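PDB 5J77: D-glyceraldehyde dehydrogenase (NADP(+)) from Thermoplasma acidophilum, which oxidises D-glyceraldehyde to (R)-glycerate with NADP(+) in the non-phosphorylated Entner-Doudoroff pathway and works as a homotetramer. Local coordinates for residues N405-A410 and R451-A456. The protein carries 2 engineered substitutions. Sequence-based numbering, arbitrary orientation.
Sequences NKYGLA and RMTGQA. Engineered in segment 405-410: N405 (natural residue Ser).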
loop_
_atom_site.group_PDB
_atom_site.type_symbol
_atom_site.label_atom_id
_atom_site.label_comp_id
_atom_site.label_asym_id
_atom_site.label_seq_id
_atom_site.Cartn_x
_atom_site.Cartn_y
_atom_site.Cartn_z
ATOM N N ASN A 405 25.817 6.199 -19.999
ATOM C CA ASN A 405 26.529 5.340 -19.098
ATOM C C ASN A 405 25.907 3.958 -19.071
ATOM O O ASN A 405 24.725 3.853 -18.921
ATOM C CB ASN A 405 26.209 6.019 -17.771
ATOM C CG ASN A 405 27.084 5.621 -16.616
ATOM O OD1 ASN A 405 27.542 4.518 -16.511
ATOM N ND2 ASN A 405 27.247 6.544 -15.699
ATOM N N LYS A 406 26.668 2.891 -19.205
ATOM C CA LYS A 406 26.023 1.579 -19.085
ATOM C C LYS A 406 25.594 1.205 -17.624
ATOM O O LYS A 406 24.871 0.250 -17.444
ATOM C CB LYS A 406 26.893 0.509 -19.713
ATOM C CG LYS A 406 28.020 0.034 -18.854
ATOM C CD LYS A 406 28.941 -0.888 -19.625
ATOM C CE LYS A 406 30.066 -1.390 -18.737
ATOM N NZ LYS A 406 31.188 -1.985 -19.517
ATOM N N TYR A 407 26.000 1.990 -16.620
ATOM C CA TYR A 407 25.622 1.807 -15.235
ATOM C C TYR A 407 24.535 2.771 -14.865
ATOM O O TYR A 407 24.264 3.763 -15.578
ATOM C CB TYR A 407 26.837 1.927 -14.252
ATOM C CG TYR A 407 27.912 0.934 -14.590
ATOM C CD1 TYR A 407 27.808 -0.404 -14.205
ATOM C CD2 TYR A 407 28.993 1.292 -15.368
ATOM C CE1 TYR A 407 28.791 -1.361 -14.535
ATOM C CE2 TYR A 407 29.978 0.354 -15.705
ATOM C CZ TYR A 407 29.856 -0.973 -15.292
ATOM O OH TYR A 407 30.793 -1.904 -15.636
ATOM N N GLY A 408 23.889 2.497 -13.757
ATOM C CA GLY A 408 22.827 3.342 -13.323
ATOM C C GLY A 408 22.454 3.321 -11.881
ATOM O O GLY A 408 21.318 3.440 -11.566
ATOM N N LEU A 409 23.433 3.209 -11.010
ATOM C CA LEU A 409 23.178 3.197 -9.591
ATOM C C LEU A 409 23.044 4.567 -8.963
ATOM O O LEU A 409 21.995 5.136 -8.983
ATOM C CB LEU A 409 24.194 2.340 -8.830
ATOM C CG LEU A 409 23.599 1.552 -7.672
ATOM C CD1 LEU A 409 24.531 0.539 -7.052
ATOM C CD2 LEU A 409 22.953 2.415 -6.626
ATOM N N ALA A 410 24.097 5.090 -8.380
ATOM C CA ALA A 410 24.002 6.376 -7.724
ATOM C C ALA A 410 24.409 7.548 -8.594
ATOM O O ALA A 410 24.954 7.378 -9.635
ATOM C CB ALA A 410 24.760 6.382 -6.414
ATOM N N ARG A 451 19.831 -0.135 -15.992
ATOM C CA ARG A 451 20.811 -0.674 -16.945
ATOM C C ARG A 451 21.659 -1.796 -16.358
ATOM O O ARG A 451 21.096 -2.729 -15.881
ATOM C CB ARG A 451 21.623 0.443 -17.580
ATOM C CG ARG A 451 20.789 1.394 -18.428
ATOM C CD ARG A 451 21.550 2.579 -18.985
ATOM N NE ARG A 451 22.090 3.486 -17.956
ATOM C CZ ARG A 451 21.367 4.306 -17.187
ATOM N NH1 ARG A 451 20.060 4.365 -17.296
ATOM N NH2 ARG A 451 21.938 5.099 -16.293
ATOM N N MET A 452 22.997 -1.736 -16.377
ATOM C CA MET A 452 23.827 -2.883 -16.006
ATOM C C MET A 452 23.945 -3.077 -14.495
ATOM O O MET A 452 24.579 -4.008 -14.038
ATOM C CB MET A 452 25.208 -2.823 -16.663
ATOM C CG MET A 452 25.185 -2.998 -18.178
ATOM S SD MET A 452 24.316 -4.482 -18.828
ATOM C CE MET A 452 25.273 -5.814 -18.098
ATOM N N THR A 453 23.221 -2.286 -13.722
ATOM C CA THR A 453 23.401 -2.281 -12.299
ATOM C C THR A 453 22.745 -3.540 -11.660
ATOM O O THR A 453 23.153 -4.020 -10.584
ATOM C CB THR A 453 23.043 -0.859 -11.772
ATOM O OG1 THR A 453 24.187 0.055 -12.055
ATOM C CG2 THR A 453 22.741 -0.917 -10.283
ATOM N N GLY A 454 21.780 -4.154 -12.350
ATOM C CA GLY A 454 21.385 -5.514 -11.981
ATOM C C GLY A 454 19.916 -5.808 -11.986
ATOM O O GLY A 454 19.223 -5.550 -12.987
ATOM N N GLN A 455 19.439 -6.350 -10.884
ATOM C CA GLN A 455 18.070 -6.924 -10.824
ATOM C C GLN A 455 17.507 -6.649 -9.432
ATOM O O GLN A 455 18.165 -6.848 -8.439
ATOM C CB GLN A 455 18.125 -8.447 -11.054
ATOM C CG GLN A 455 18.678 -8.916 -12.398
ATOM C CD GLN A 455 17.692 -8.666 -13.536
ATOM O OE1 GLN A 455 16.510 -8.542 -13.305
ATOM N NE2 GLN A 455 18.174 -8.578 -14.733
ATOM N N ALA A 456 16.258 -6.253 -9.377
ATOM C CA ALA A 456 15.536 -6.024 -8.146
ATOM C C ALA A 456 16.316 -4.972 -7.301
ATOM O O ALA A 456 16.961 -4.085 -7.850
ATOM C CB ALA A 456 15.318 -7.354 -7.417
#
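Y407 and M452 bring the two backbones nearest, their CA atoms 5.1 Å apart, where the loop 405-410 passes the residues leading into the short strand 454-455. A backbone bond links the segments: M452 N donates to K406 O over 2.9 Å. The side chain of R451 reaches back along the 405-408 backbone. With CG anti to its carbonyl carbon and the chain bent at chi3 (-63°), its guanidinium meets two carbonyls two residues apart: R451 NE bonds to N405 O at 2.8 Å, and R451 NH2 to Y407 O at 2.8 Å. Both acceptors lie near the guanidinium edge but tilted some 25° from its plane. R429 O takes a further bond from NH2, and F430 adds a cation-pi contact. A leucine at R451 would probably leave the carbonyls of N405 and Y407 without the NE and NH2 donors and the loop less firmly held. The engineered N405 closes an Asx turn within the loop, its OD1 accepting from Y407 N. Farther along, T453 OG1 accepts from G408 N at 3.0 Å in a nearly straight bond (166°), and is also hydrogen-bonded to G249 O. T453 CG2 packs 3.7 Å from L409 CG, the two side chains crossing at about a right angle. M452 lays CB near the Y407 ring, Y407 CD1 to M452 CB 4.3 Å, before its thioether turns away to helix 227-236 and A239 of the second subunit. The contact ties the loop entering strand 410-414 of the catalytic-domain sheet to strand 454-455, which pairs with strand 243-247 of the cofactor-domain sheet. Such a junction belongs to the aldehyde dehydrogenase fold, here beside the active site: L409 packs against E247, the predicted proton acceptor, and Y407 against T227, which probably helps bind NADP(+).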